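Long-range contacts in poly-beta-1,6-N-acetyl-D-glucosamine export protein (Escherichia coli, PDB 4Y25), which exports the biofilm adhesin poly-beta-1,6-N-acetyl-D-glucosamine across the outer membrane, here as its C-terminal beta-barrel domain: residues A49-A54 / R66-G71; I79-E84 / A98-W103; A83-R88 / L116-H121; N130-N135 / D159-N164. All blocks are in the same frame, centred on the assembly; numbering follows the deposited sequence.

Contact 1. Residues A49-A54 / R66-G71; sequences AGFGYA and RDWLAG
F51 and W68 lie side by side on one face of two antiparallel strands, where they form a non-hydrogen-bonded pair. With CG anti to the backbone N (chi1 173°), the F51 side chain leans across toward 66-71. Its CB sits 4.0 Å from D67 O. CD1 drops closer to the same carbonyl, at 3.2 Å from D67 O, and also meets the indole, 3.8 Å from W68 NE1. CE1 runs between two neighbours, 4.0 Å from R66 CB on one hand and above the rim of the W68 ring on the other. CZ, the tip, comes to the edge of the R66 guanidinium, close to its plane. The two aromatic planes stand oblique, 54° apart.

R66 keeps an extended chain from CG to NE, alongside Y53 and pointing the same way. It lays one guanidinium face against Y53 CE2, with R66 NH1 3.6 Å from Y53 CE2; because the planes are 73° apart, the charged group meets the edge of the phenol ring. On the other face of the sheet, L69 CD1 lies against the backbone of G50, 3.6 Å from G50 CA.

Two pairs of backbone hydrogen bonds, G50 with L69 and G52 with D67, fix the register; D67 N to G52 O measures 2.7 Å. Aromatic residues on the outer surface, L69 and D67 facing the interior beside G50 and G52, and the adjacent antiparallel strands 45-55 and 64-76 make this a beta hairpin of the kind from which outer-membrane barrels are built.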
loop_
_atom_site.group_PDB
_atom_site.type_symbol
_atom_site.label_atom_id
_atom_site.label_comp_id
_atom_site.label_asym_id
_atom_site.label_seq_id
_atom_site.Cartn_x
_atom_site.Cartn_y
_atom_site.Cartn_z
ATOM N N ALA A 49 -13.184 -5.955 -13.016
ATOM C CA ALA A 49 -12.165 -5.885 -14.051
ATOM C C ALA A 49 -11.408 -4.577 -13.877
ATOM O O ALA A 49 -11.946 -3.617 -13.324
ATOM C CB ALA A 49 -12.782 -5.981 -15.434
ATOM N N GLY A 50 -10.163 -4.533 -14.334
ATOM C CA GLY A 50 -9.353 -3.351 -14.122
ATOM C C GLY A 50 -8.171 -3.187 -15.052
ATOM O O GLY A 50 -7.963 -3.982 -15.968
ATOM N N PHE A 51 -7.393 -2.141 -14.797
ATOM C CA PHE A 51 -6.263 -1.781 -15.639
ATOM C C PHE A 51 -5.145 -1.180 -14.794
ATOM O O PHE A 51 -5.407 -0.482 -13.813
ATOM C CB PHE A 51 -6.712 -0.803 -16.729
ATOM C CG PHE A 51 -5.586 -0.237 -17.545
ATOM C CD1 PHE A 51 -4.954 -1.010 -18.506
ATOM C CD2 PHE A 51 -5.168 1.073 -17.361
ATOM C CE1 PHE A 51 -3.918 -0.489 -19.262
ATOM C CE2 PHE A 51 -4.134 1.600 -18.114
ATOM C CZ PHE A 51 -3.508 0.818 -19.066
ATOM N N GLY A 52 -3.900 -1.459 -15.170
ATOM C CA GLY A 52 -2.744 -0.941 -14.455
ATOM C C GLY A 52 -1.716 -0.368 -15.411
ATOM O O GLY A 52 -1.467 -0.943 -16.471
ATOM N N TYR A 53 -1.117 0.761 -15.035
ATOM C CA TYR A 53 -0.199 1.491 -15.908
ATOM C C TYR A 53 1.046 1.952 -15.151
ATOM O O TYR A 53 0.943 2.478 -14.042
ATOM C CB TYR A 53 -0.921 2.693 -16.528
ATOM C CG TYR A 53 -0.076 3.559 -17.441
ATOM C CD1 TYR A 53 0.652 4.633 -16.938
ATOM C CD2 TYR A 53 -0.026 3.318 -18.808
ATOM C CE1 TYR A 53 1.418 5.429 -17.767
ATOM C CE2 TYR A 53 0.728 4.119 -19.647
ATOM C CZ TYR A 53 1.454 5.168 -19.119
ATOM O OH TYR A 53 2.214 5.961 -19.947
ATOM N N ALA A 54 2.218 1.768 -15.753
ATOM C CA ALA A 54 3.466 2.192 -15.119
ATOM C C ALA A 54 4.570 2.508 -16.130
ATOM O O ALA A 54 5.142 1.604 -16.739
ATOM C CB ALA A 54 3.942 1.129 -14.145
ATOM N N ARG A 66 1.972 -2.349 -18.714
ATOM C CA ARG A 66 0.523 -2.283 -18.524
ATOM C C ARG A 66 -0.049 -3.593 -17.981
ATOM O O ARG A 66 0.486 -4.673 -18.238
ATOM C CB ARG A 66 -0.181 -1.916 -19.835
ATOM C CG ARG A 66 0.625 -1.015 -20.752
ATOM C CD ARG A 66 -0.260 -0.312 -21.769
ATOM N NE ARG A 66 0.487 0.696 -22.519
ATOM C CZ ARG A 66 0.067 1.940 -22.731
ATOM N NH1 ARG A 66 -1.102 2.343 -22.249
ATOM N NH2 ARG A 66 0.818 2.783 -23.427
ATOM N N ASP A 67 -1.136 -3.487 -17.220
ATOM C CA ASP A 67 -1.820 -4.656 -16.669
ATOM C C ASP A 67 -3.287 -4.688 -17.064
ATOM O O ASP A 67 -3.992 -3.688 -16.943
ATOM C CB ASP A 67 -1.727 -4.687 -15.140
ATOM C CG ASP A 67 -0.329 -4.962 -14.641
ATOM O OD1 ASP A 67 0.629 -4.448 -15.247
ATOM O OD2 ASP A 67 -0.189 -5.689 -13.637
ATOM N N TRP A 68 -3.744 -5.844 -17.529
ATOM C CA TRP A 68 -5.171 -6.089 -17.671
ATOM C C TRP A 68 -5.559 -7.194 -16.704
ATOM O O TRP A 68 -4.988 -8.281 -16.735
ATOM C CB TRP A 68 -5.530 -6.463 -19.107
ATOM C CG TRP A 68 -5.390 -5.317 -20.052
ATOM C CD1 TRP A 68 -6.314 -4.346 -20.307
ATOM C CD2 TRP A 68 -4.250 -5.007 -20.860
ATOM N NE1 TRP A 68 -5.823 -3.455 -21.229
ATOM C CE2 TRP A 68 -4.557 -3.839 -21.585
ATOM C CE3 TRP A 68 -3.001 -5.607 -21.044
ATOM C CZ2 TRP A 68 -3.660 -3.258 -22.479
ATOM C CZ3 TRP A 68 -2.113 -5.030 -21.931
ATOM C CH2 TRP A 68 -2.447 -3.868 -22.637
ATOM N N LEU A 69 -6.519 -6.910 -15.832
ATOM C CA LEU A 69 -6.864 -7.849 -14.778
ATOM C C LEU A 69 -8.365 -8.066 -14.634
ATOM O O LEU A 69 -9.176 -7.226 -15.029
ATOM C CB LEU A 69 -6.277 -7.380 -13.444
ATOM C CG LEU A 69 -6.461 -5.911 -13.060
ATOM C CD1 LEU A 69 -7.641 -5.742 -12.115
ATOM C CD2 LEU A 69 -5.187 -5.359 -12.440
ATOM N N ALA A 70 -8.714 -9.214 -14.068
ATOM C CA ALA A 70 -10.095 -9.570 -13.794
ATOM C C ALA A 70 -10.125 -10.576 -12.653
ATOM O O ALA A 70 -9.239 -11.423 -12.541
ATOM C CB ALA A 70 -10.765 -10.138 -15.034
ATOM N N GLY A 71 -11.137 -10.477 -11.800
ATOM C CA GLY A 71 -11.253 -11.379 -10.672
ATOM C C GLY A 71 -12.611 -11.323 -10.008
ATOM O O GLY A 71 -13.481 -10.551 -10.411
#

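Contact 2. Residues I79-E84 / A98-W103; sequences IWLEAE and ARLSGW
A98, the first residue of 98-103, sets its CA against the carbonyl of E84, a CA-H...O contact of 3.1 Å between A98 CA and E84 O. R99, paired with E84 through the backbone, sends its side chain over the same face as the two glutamates. The chain bends at chi3 (61°), which turns the guanidinium back between them. R99 NE lies 2.6 Å from E84 OE1, and R99 NH2 reaches the same oxygen; both bonds are weak in angle, the carboxylate and guanidinium planes being 80° apart. At another edge of the guanidinium, R99 NH1 meets the anti lone pair of E82 OE2 at 2.6 Å, in the guanidinium plane, while NH2 also binds this oxygen. The two carboxylates thus hold the arginine as a salt-bridge network, which probably favours their ionised form.

L100 turns to the outer surface, its CD1 3.9 Å from L81 CD1 and also touching A83 CB. This division, charged, serine and tryptophan side chains within, leucines and A83 without, is that of a transmembrane beta-barrel hairpin, made here by neighbouring strands 79-89 and 94-105. S101 and E82 exchange two nearly straight backbone hydrogen bonds, and S101 OG rests 3.5 Å from E82 CG on the inner face. G102 faces L81 in a non-hydrogen-bonded pair, and W80 CZ3 approaches G102 CA at 3.5 Å. W103 presents one ring face to W80 CB in a CH-pi contact, 3.8 Å from that carbon to the centroid of its five-membered ring. The two indoles barely overlap, and their exact placement is doubtful; W80 NE1 is hydrogen-bonded to E73, and W103 makes a cation-pi contact with R111.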
loop_
_atom_site.group_PDB
_atom_site.type_symbol
_atom_site.label_atom_id
_atom_site.label_comp_id
_atom_site.label_asym_id
_atom_site.label_seq_id
_atom_site.Cartn_x
_atom_site.Cartn_y
_atom_site.Cartn_z
ATOM N N ILE A 79 -15.445 -12.522 7.347
ATOM C CA ILE A 79 -14.605 -13.145 6.318
ATOM C C ILE A 79 -14.751 -12.505 4.930
ATOM O O ILE A 79 -15.844 -12.412 4.383
ATOM C CB ILE A 79 -14.899 -14.661 6.196
ATOM C CG1 ILE A 79 -14.180 -15.252 4.981
ATOM C CG2 ILE A 79 -16.399 -14.924 6.116
ATOM C CD1 ILE A 79 -14.401 -16.740 4.808
ATOM N N TRP A 80 -13.629 -12.079 4.357
ATOM C CA TRP A 80 -13.608 -11.477 3.026
ATOM C C TRP A 80 -12.573 -12.176 2.147
ATOM O O TRP A 80 -11.472 -12.473 2.608
ATOM C CB TRP A 80 -13.313 -9.978 3.131
ATOM C CG TRP A 80 -12.810 -9.338 1.870
ATOM C CD1 TRP A 80 -13.558 -8.727 0.905
ATOM C CD2 TRP A 80 -11.443 -9.216 1.454
ATOM N NE1 TRP A 80 -12.742 -8.245 -0.093
ATOM C CE2 TRP A 80 -11.440 -8.532 0.221
ATOM C CE3 TRP A 80 -10.222 -9.629 1.998
ATOM C CZ2 TRP A 80 -10.263 -8.246 -0.472
ATOM C CZ3 TRP A 80 -9.054 -9.343 1.309
ATOM C CH2 TRP A 80 -9.083 -8.660 0.086
ATOM N N LEU A 81 -12.918 -12.438 0.889
ATOM C CA LEU A 81 -12.046 -13.228 0.018
ATOM C C LEU A 81 -12.140 -12.821 -1.450
ATOM O O LEU A 81 -13.236 -12.617 -1.974
ATOM C CB LEU A 81 -12.382 -14.716 0.164
ATOM C CG LEU A 81 -11.755 -15.715 -0.814
ATOM C CD1 LEU A 81 -10.259 -15.851 -0.590
ATOM C CD2 LEU A 81 -12.438 -17.069 -0.703
ATOM N N GLU A 82 -10.993 -12.701 -2.114
ATOM C CA GLU A 82 -10.992 -12.462 -3.553
ATOM C C GLU A 82 -9.847 -13.170 -4.272
ATOM O O GLU A 82 -8.764 -13.369 -3.718
ATOM C CB GLU A 82 -10.930 -10.964 -3.869
ATOM C CG GLU A 82 -9.608 -10.282 -3.571
ATOM C CD GLU A 82 -9.603 -8.829 -4.020
ATOM O OE1 GLU A 82 -10.694 -8.289 -4.303
ATOM O OE2 GLU A 82 -8.514 -8.223 -4.091
ATOM N N ALA A 83 -10.118 -13.557 -5.512
ATOM C CA ALA A 83 -9.107 -14.090 -6.411
ATOM C C ALA A 83 -9.026 -13.174 -7.621
ATOM O O ALA A 83 -9.992 -12.486 -7.947
ATOM C CB ALA A 83 -9.441 -15.513 -6.825
ATOM N N GLU A 84 -7.878 -13.161 -8.286
ATOM C CA GLU A 84 -7.662 -12.243 -9.396
ATOM C C GLU A 84 -6.572 -12.744 -10.330
ATOM O O GLU A 84 -5.491 -13.108 -9.882
ATOM C CB GLU A 84 -7.293 -10.855 -8.867
ATOM C CG GLU A 84 -6.732 -9.910 -9.922
ATOM C CD GLU A 84 -6.018 -8.716 -9.316
ATOM O OE1 GLU A 84 -5.468 -8.854 -8.202
ATOM O OE2 GLU A 84 -6.003 -7.642 -9.954
ATOM N N ALA A 98 -1.425 -13.699 -11.177
ATOM C CA ALA A 98 -2.610 -14.018 -10.386
ATOM C C ALA A 98 -2.459 -13.611 -8.920
ATOM O O ALA A 98 -1.356 -13.602 -8.374
ATOM C CB ALA A 98 -2.922 -15.504 -10.484
ATOM N N ARG A 99 -3.577 -13.284 -8.281
ATOM C CA ARG A 99 -3.555 -12.930 -6.867
ATOM C C ARG A 99 -4.673 -13.615 -6.084
ATOM O O ARG A 99 -5.819 -13.673 -6.531
ATOM C CB ARG A 99 -3.650 -11.415 -6.694
ATOM C CG ARG A 99 -3.646 -10.961 -5.244
ATOM C CD ARG A 99 -3.543 -9.450 -5.135
ATOM N NE ARG A 99 -4.669 -8.783 -5.780
ATOM C CZ ARG A 99 -5.863 -8.626 -5.218
ATOM N NH1 ARG A 99 -6.091 -9.092 -3.997
ATOM N NH2 ARG A 99 -6.832 -8.007 -5.878
ATOM N N LEU A 100 -4.323 -14.144 -4.918
ATOM C CA LEU A 100 -5.303 -14.717 -4.004
ATOM C C LEU A 100 -5.111 -14.114 -2.622
ATOM O O LEU A 100 -4.008 -14.132 -2.078
ATOM C CB LEU A 100 -5.176 -16.239 -3.945
ATOM C CG LEU A 100 -6.117 -16.925 -2.952
ATOM C CD1 LEU A 100 -7.572 -16.694 -3.336
ATOM C CD2 LEU A 100 -5.812 -18.415 -2.854
ATOM N N SER A 101 -6.183 -13.572 -2.055
ATOM C CA SER A 101 -6.083 -12.896 -0.769
ATOM C C SER A 101 -7.385 -12.950 0.013
ATOM O O SER A 101 -8.460 -13.163 -0.555
ATOM C CB SER A 101 -5.663 -11.439 -0.968
ATOM O OG SER A 101 -6.554 -10.769 -1.840
ATOM N N GLY A 102 -7.277 -12.751 1.322
ATOM C CA GLY A 102 -8.442 -12.728 2.182
ATOM C C GLY A 102 -8.111 -12.439 3.630
ATOM O O GLY A 102 -6.959 -12.546 4.052
ATOM N N TRP A 103 -9.127 -12.046 4.391
ATOM C CA TRP A 103 -9.004 -11.979 5.840
ATOM C C TRP A 103 -10.249 -12.561 6.473
ATOM O O TRP A 103 -11.329 -12.546 5.884
ATOM C CB TRP A 103 -8.777 -10.543 6.340
ATOM C CG TRP A 103 -9.856 -9.554 5.971
ATOM C CD1 TRP A 103 -9.801 -8.626 4.976
ATOM C CD2 TRP A 103 -11.137 -9.387 6.603
ATOM N NE1 TRP A 103 -10.967 -7.899 4.937
ATOM C CE2 TRP A 103 -11.802 -8.345 5.925
ATOM C CE3 TRP A 103 -11.785 -10.017 7.672
ATOM C CZ2 TRP A 103 -13.083 -7.922 6.279
ATOM C CZ3 TRP A 103 -13.060 -9.596 8.019
ATOM C CH2 TRP A 103 -13.693 -8.558 7.325
#

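Contact 3. Residues A83-R88 / L116-H121; sequences AEYAER and LERLSH
R88 reaches L119 because its side chain starts with CG anti to the backbone N (chi1 -165°) and then bends twice, at chi2 and again at chi3 (83°), which swings the guanidinium across the gap. L119 comes from the opposite direction. R88 NH2 stops 3.4 Å from L119 CB, and R88 NE lies 3.9 Å from L119 CD1, so the leucine lies obliquely against the NE and NH2 side of the guanidinium. The carbonyl of S120 stands near the guanidinium plane at its edge, but far off, 4.4 Å from S120 O to R88 NH2. R88 NH1 comes to 4.0 Å from H121 CE1 with the ring and guanidinium planes 65° apart. R88 would tend to disfavour a protonated H121, whereas E84, with OE1 6.2 Å from H121 NE2, would tend to favour it. No hydrogen bond joins the two segments, and the ion pair of R88 with D67 is long and weak.

In the barrel these are next-but-one strands: 94-105 runs between 79-89 and 110-118, and the contact bridges it where the chain leaves strand 110-118 for the loop toward 134. The peptide bond before L119 is modelled as cis, which is doubtful at this resolution.

A second meeting lies on the outer side. R118, its chain extended from CG to NE, carries NH2 to 4.0 Å from Y85 CE1, and Y85 OH stands 4.3 Å above one face of the guanidinium, toward its rim. Both side chains also touch A98 of the intervening strand, while Y85 rests on P96 as well. On the interior side R88 also touches V65 and M128.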
loop_
_atom_site.group_PDB
_atom_site.type_symbol
_atom_site.label_atom_id
_atom_site.label_comp_id
_atom_site.label_asym_id
_atom_site.label_seq_id
_atom_site.Cartn_x
_atom_site.Cartn_y
_atom_site.Cartn_z
ATOM N N ALA A 83 -10.118 -13.557 -5.512
ATOM C CA ALA A 83 -9.107 -14.090 -6.411
ATOM C C ALA A 83 -9.026 -13.174 -7.621
ATOM O O ALA A 83 -9.992 -12.486 -7.947
ATOM C CB ALA A 83 -9.441 -15.513 -6.825
ATOM N N GLU A 84 -7.878 -13.161 -8.286
ATOM C CA GLU A 84 -7.662 -12.243 -9.396
ATOM C C GLU A 84 -6.572 -12.744 -10.330
ATOM O O GLU A 84 -5.491 -13.108 -9.882
ATOM C CB GLU A 84 -7.293 -10.855 -8.867
ATOM C CG GLU A 84 -6.732 -9.910 -9.922
ATOM C CD GLU A 84 -6.018 -8.716 -9.316
ATOM O OE1 GLU A 84 -5.468 -8.854 -8.202
ATOM O OE2 GLU A 84 -6.003 -7.642 -9.954
ATOM N N TYR A 85 -6.859 -12.760 -11.627
ATOM C CA TYR A 85 -5.842 -13.078 -12.622
ATOM C C TYR A 85 -5.601 -11.857 -13.505
ATOM O O TYR A 85 -6.533 -11.129 -13.844
ATOM C CB TYR A 85 -6.256 -14.291 -13.465
ATOM C CG TYR A 85 -5.111 -14.968 -14.197
ATOM C CD1 TYR A 85 -4.731 -16.261 -13.868
ATOM C CD2 TYR A 85 -4.432 -14.332 -15.231
ATOM C CE1 TYR A 85 -3.695 -16.891 -14.524
ATOM C CE2 TYR A 85 -3.390 -14.956 -15.894
ATOM C CZ TYR A 85 -3.031 -16.238 -15.535
ATOM O OH TYR A 85 -2.008 -16.883 -16.182
ATOM N N ALA A 86 -4.342 -11.631 -13.862
ATOM C CA ALA A 86 -3.976 -10.503 -14.707
ATOM C C ALA A 86 -3.008 -10.913 -15.811
ATOM O O ALA A 86 -2.346 -11.945 -15.719
ATOM C CB ALA A 86 -3.368 -9.394 -13.865
ATOM N N GLU A 87 -2.936 -10.097 -16.857
ATOM C CA GLU A 87 -1.938 -10.276 -17.904
ATOM C C GLU A 87 -1.043 -9.042 -17.957
ATOM O O GLU A 87 -1.533 -7.917 -18.049
ATOM C CB GLU A 87 -2.603 -10.520 -19.260
ATOM C CG GLU A 87 -1.817 -11.443 -20.179
ATOM C CD GLU A 87 -1.411 -12.736 -19.495
ATOM O OE1 GLU A 87 -2.297 -13.430 -18.950
ATOM O OE2 GLU A 87 -0.204 -13.060 -19.503
ATOM N N ARG A 88 0.266 -9.254 -17.886
ATOM C CA ARG A 88 1.217 -8.149 -17.887
ATOM C C ARG A 88 2.054 -8.146 -19.159
ATOM O O ARG A 88 2.585 -9.178 -19.571
ATOM C CB ARG A 88 2.122 -8.219 -16.653
ATOM C CG ARG A 88 2.889 -6.934 -16.378
ATOM C CD ARG A 88 2.823 -6.541 -14.907
ATOM N NE ARG A 88 3.811 -7.229 -14.083
ATOM C CZ ARG A 88 3.954 -7.032 -12.776
ATOM N NH1 ARG A 88 3.167 -6.172 -12.140
ATOM N NH2 ARG A 88 4.880 -7.699 -12.100
ATOM N N LEU A 116 -1.571 -14.346 -1.504
ATOM C CA LEU A 116 -0.678 -14.947 -2.493
ATOM C C LEU A 116 -0.661 -14.149 -3.784
ATOM O O LEU A 116 -1.712 -13.727 -4.266
ATOM C CB LEU A 116 -1.103 -16.372 -2.816
ATOM C CG LEU A 116 -0.914 -17.437 -1.755
ATOM C CD1 LEU A 116 -1.432 -18.732 -2.325
ATOM C CD2 LEU A 116 0.554 -17.525 -1.407
ATOM N N GLU A 117 0.523 -13.947 -4.355
ATOM C CA GLU A 117 0.619 -13.192 -5.599
ATOM C C GLU A 117 1.628 -13.752 -6.603
ATOM O O GLU A 117 2.713 -14.211 -6.244
ATOM C CB GLU A 117 0.963 -11.718 -5.311
ATOM C CG GLU A 117 0.572 -11.213 -3.922
ATOM C CD GLU A 117 0.388 -9.706 -3.863
ATOM O OE1 GLU A 117 0.806 -9.011 -4.814
ATOM O OE2 GLU A 117 -0.182 -9.217 -2.865
ATOM N N ARG A 118 1.220 -13.724 -7.867
ATOM C CA ARG A 118 2.122 -13.814 -9.008
ATOM C C ARG A 118 1.565 -12.852 -10.061
ATOM O O ARG A 118 0.360 -12.803 -10.259
ATOM C CB ARG A 118 2.224 -15.253 -9.543
ATOM C CG ARG A 118 1.063 -15.692 -10.435
ATOM C CD ARG A 118 1.379 -16.917 -11.285
ATOM N NE ARG A 118 0.171 -17.682 -11.588
ATOM C CZ ARG A 118 0.103 -18.655 -12.490
ATOM N NH1 ARG A 118 1.177 -18.990 -13.193
ATOM N NH2 ARG A 118 -1.043 -19.293 -12.696
ATOM N N LEU A 119 2.398 -11.994 -10.644
ATOM C CA LEU A 119 3.703 -11.655 -10.106
ATOM C C LEU A 119 3.487 -10.699 -8.938
ATOM O O LEU A 119 2.446 -10.046 -8.852
ATOM C CB LEU A 119 4.592 -11.007 -11.172
ATOM C CG LEU A 119 4.648 -11.611 -12.578
ATOM C CD1 LEU A 119 3.530 -11.069 -13.460
ATOM C CD2 LEU A 119 5.998 -11.328 -13.209
ATOM N N SER A 120 4.462 -10.610 -8.044
ATOM C CA SER A 120 4.304 -9.800 -6.846
ATOM C C SER A 120 4.721 -8.353 -7.069
ATOM O O SER A 120 5.658 -8.075 -7.815
ATOM C CB SER A 120 5.111 -10.395 -5.693
ATOM O OG SER A 120 4.922 -9.649 -4.505
ATOM N N HIS A 121 4.014 -7.435 -6.415
ATOM C CA HIS A 121 4.371 -6.023 -6.444
ATOM C C HIS A 121 5.456 -5.746 -5.412
ATOM O O HIS A 121 6.057 -4.670 -5.398
ATOM C CB HIS A 121 3.150 -5.143 -6.176
ATOM C CG HIS A 121 1.984 -5.440 -7.066
ATOM N ND1 HIS A 121 2.010 -5.216 -8.427
ATOM C CD2 HIS A 121 0.756 -5.935 -6.789
ATOM C CE1 HIS A 121 0.849 -5.566 -8.949
ATOM N NE2 HIS A 121 0.069 -6.005 -7.978
#

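Contact 4. Residues N130-N135 / D159-N164; sequences NGVTGN and DFSDSN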
loop_
_atom_site.group_PDB
_atom_site.type_symbol
_atom_site.label_atom_id
_atom_site.label_comp_id
_atom_site.label_asym_id
_atom_site.label_seq_id
_atom_site.Cartn_x
_atom_site.Cartn_y
_atom_site.Cartn_z
ATOM N N ASN A 130 15.739 -6.435 -16.471
ATOM C CA ASN A 130 16.502 -7.614 -16.818
ATOM C C ASN A 130 15.567 -8.814 -16.712
ATOM O O ASN A 130 15.992 -9.969 -16.717
ATOM C CB ASN A 130 17.703 -7.728 -15.888
ATOM C CG ASN A 130 18.472 -6.420 -15.786
ATOM O OD1 ASN A 130 18.888 -5.853 -16.796
ATOM N ND2 ASN A 130 18.614 -5.908 -14.569
ATOM N N GLY A 131 14.278 -8.508 -16.601
ATOM C CA GLY A 131 13.231 -9.509 -16.531
ATOM C C GLY A 131 13.143 -10.266 -15.218
ATOM O O GLY A 131 12.976 -11.484 -15.224
ATOM N N VAL A 132 13.247 -9.562 -14.094
ATOM C CA VAL A 132 13.166 -10.223 -12.795
ATOM C C VAL A 132 11.718 -10.474 -12.379
ATOM O O VAL A 132 10.952 -9.545 -12.114
ATOM C CB VAL A 132 13.879 -9.417 -11.693
ATOM C CG1 VAL A 132 13.557 -9.996 -10.324
ATOM C CG2 VAL A 132 15.381 -9.432 -11.925
ATOM N N THR A 133 11.366 -11.754 -12.329
ATOM C CA THR A 133 10.030 -12.204 -11.968
ATOM C C THR A 133 9.986 -12.548 -10.479
ATOM O O THR A 133 10.981 -13.009 -9.920
ATOM C CB THR A 133 9.622 -13.430 -12.819
ATOM O OG1 THR A 133 9.604 -13.066 -14.206
ATOM C CG2 THR A 133 8.253 -13.963 -12.422
ATOM N N GLY A 134 8.846 -12.315 -9.836
ATOM C CA GLY A 134 8.704 -12.624 -8.425
ATOM C C GLY A 134 7.336 -13.136 -8.010
ATOM O O GLY A 134 6.308 -12.641 -8.467
ATOM N N ASN A 135 7.333 -14.140 -7.139
ATOM C CA ASN A 135 6.107 -14.638 -6.520
ATOM C C ASN A 135 6.235 -14.563 -5.001
ATOM O O ASN A 135 7.321 -14.767 -4.459
ATOM C CB ASN A 135 5.811 -16.072 -6.965
ATOM C CG ASN A 135 5.736 -16.213 -8.473
ATOM O OD1 ASN A 135 5.401 -15.264 -9.183
ATOM N ND2 ASN A 135 6.044 -17.405 -8.971
ATOM N N ASP A 159 10.093 -14.693 -3.544
ATOM C CA ASP A 159 11.089 -15.407 -4.337
ATOM C C ASP A 159 11.280 -14.756 -5.705
ATOM O O ASP A 159 10.358 -14.725 -6.519
ATOM C CB ASP A 159 10.685 -16.872 -4.508
ATOM C CG ASP A 159 11.858 -17.820 -4.366
ATOM O OD1 ASP A 159 12.825 -17.475 -3.654
ATOM O OD2 ASP A 159 11.812 -18.912 -4.973
ATOM N N PHE A 160 12.482 -14.238 -5.950
ATOM C CA PHE A 160 12.801 -13.572 -7.210
ATOM C C PHE A 160 13.283 -14.586 -8.243
ATOM O O PHE A 160 13.748 -15.668 -7.887
ATOM C CB PHE A 160 13.871 -12.494 -7.003
ATOM C CG PHE A 160 13.402 -11.290 -6.227
ATOM C CD1 PHE A 160 12.923 -11.417 -4.932
ATOM C CD2 PHE A 160 13.473 -10.024 -6.785
ATOM C CE1 PHE A 160 12.504 -10.309 -4.220
ATOM C CE2 PHE A 160 13.057 -8.912 -6.077
ATOM C CZ PHE A 160 12.572 -9.055 -4.794
ATOM N N SER A 161 13.194 -14.231 -9.522
ATOM C CA SER A 161 13.624 -15.129 -10.591
ATOM C C SER A 161 15.142 -15.111 -10.778
ATOM O O SER A 161 15.657 -15.637 -11.766
ATOM C CB SER A 161 12.936 -14.770 -11.910
ATOM O OG SER A 161 13.355 -13.500 -12.379
ATOM N N ASP A 162 15.852 -14.504 -9.831
ATOM C CA ASP A 162 17.310 -14.495 -9.856
ATOM C C ASP A 162 17.873 -15.050 -8.547
ATOM O O ASP A 162 18.896 -14.577 -8.047
ATOM C CB ASP A 162 17.840 -13.080 -10.124
ATOM C CG ASP A 162 17.578 -12.116 -8.976
ATOM O OD1 ASP A 162 16.725 -12.418 -8.118
ATOM O OD2 ASP A 162 18.225 -11.049 -8.937
ATOM N N SER A 163 17.170 -16.043 -8.001
ATOM C CA SER A 163 17.578 -16.784 -6.803
ATOM C C SER A 163 17.471 -15.983 -5.503
ATOM O O SER A 163 17.627 -16.543 -4.417
ATOM C CB SER A 163 19.010 -17.313 -6.959
ATOM O OG SER A 163 19.448 -17.954 -5.774
ATOM N N ASN A 164 17.198 -14.686 -5.602
ATOM C CA ASN A 164 17.081 -13.859 -4.406
ATOM C C ASN A 164 15.756 -14.070 -3.692
ATOM O O ASN A 164 14.697 -14.042 -4.316
ATOM C CB ASN A 164 17.238 -12.378 -4.751
ATOM C CG ASN A 164 17.233 -11.489 -3.517
ATOM O OD1 ASN A 164 18.250 -11.344 -2.838
ATOM N ND2 ASN A 164 16.083 -10.894 -3.219
#
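S161 OG accepts the backbone N-H of T133 in a bond of 2.6 Å, nearly straight at 160°. The pair joins the two chains just beyond the last bridge of a beta hairpin, strands 134-144 and 149-160 of the membrane barrel, at what is probably its extracellular rim. S161 reaches it with chi1 at 66°, which holds OG between its own backbone N and carbonyl carbon. The backbone returns the grip, S161 N to T133 O, but this bond is bent and weak, while S161 CB packs 3.7 Å from T133 CB.

Further into the strands, N135 and D159 form a hydrogen-bonded antiparallel pair, with D159 N 2.9 Å from N135 O. Next to T133, V132 CG1 meets the edge of the F160 ring, 3.5 Å from F160 CD2 and near the ring plane. Y203, from another loop, sets its ring parallel to that of F160 and binds D162 OD2 through its hydroxyl.

The turn of 159-164 is closed by F160 N bonding to N164 O, and N164 ND2 sits 3.6 Å above one face of the F160 ring, toward its rim.

All four contacts lie in one 16-stranded antiparallel barrel, contact 3 starting from the strand that contact 2 uses. Contacts 1 and 3, with centres about 10 Å apart, meet where strands 64-76 and 79-89 pair, W68 O lying 2.7 Å from E87 N. L69 CD1 of contact 1 also packs 3.3 Å from OE2 of E84, one of the two glutamates of the network in contact 2. Contacts 2 and 3 have A83 and E84 in common. Contact 3 leads on to contact 4 through S120 N and G134 O, 2.8 Å apart, whereas contacts 1 and 4 stay about 11 Å apart at their nearest atoms. The inward charges of contact 2 probably line the route of the exported polymer.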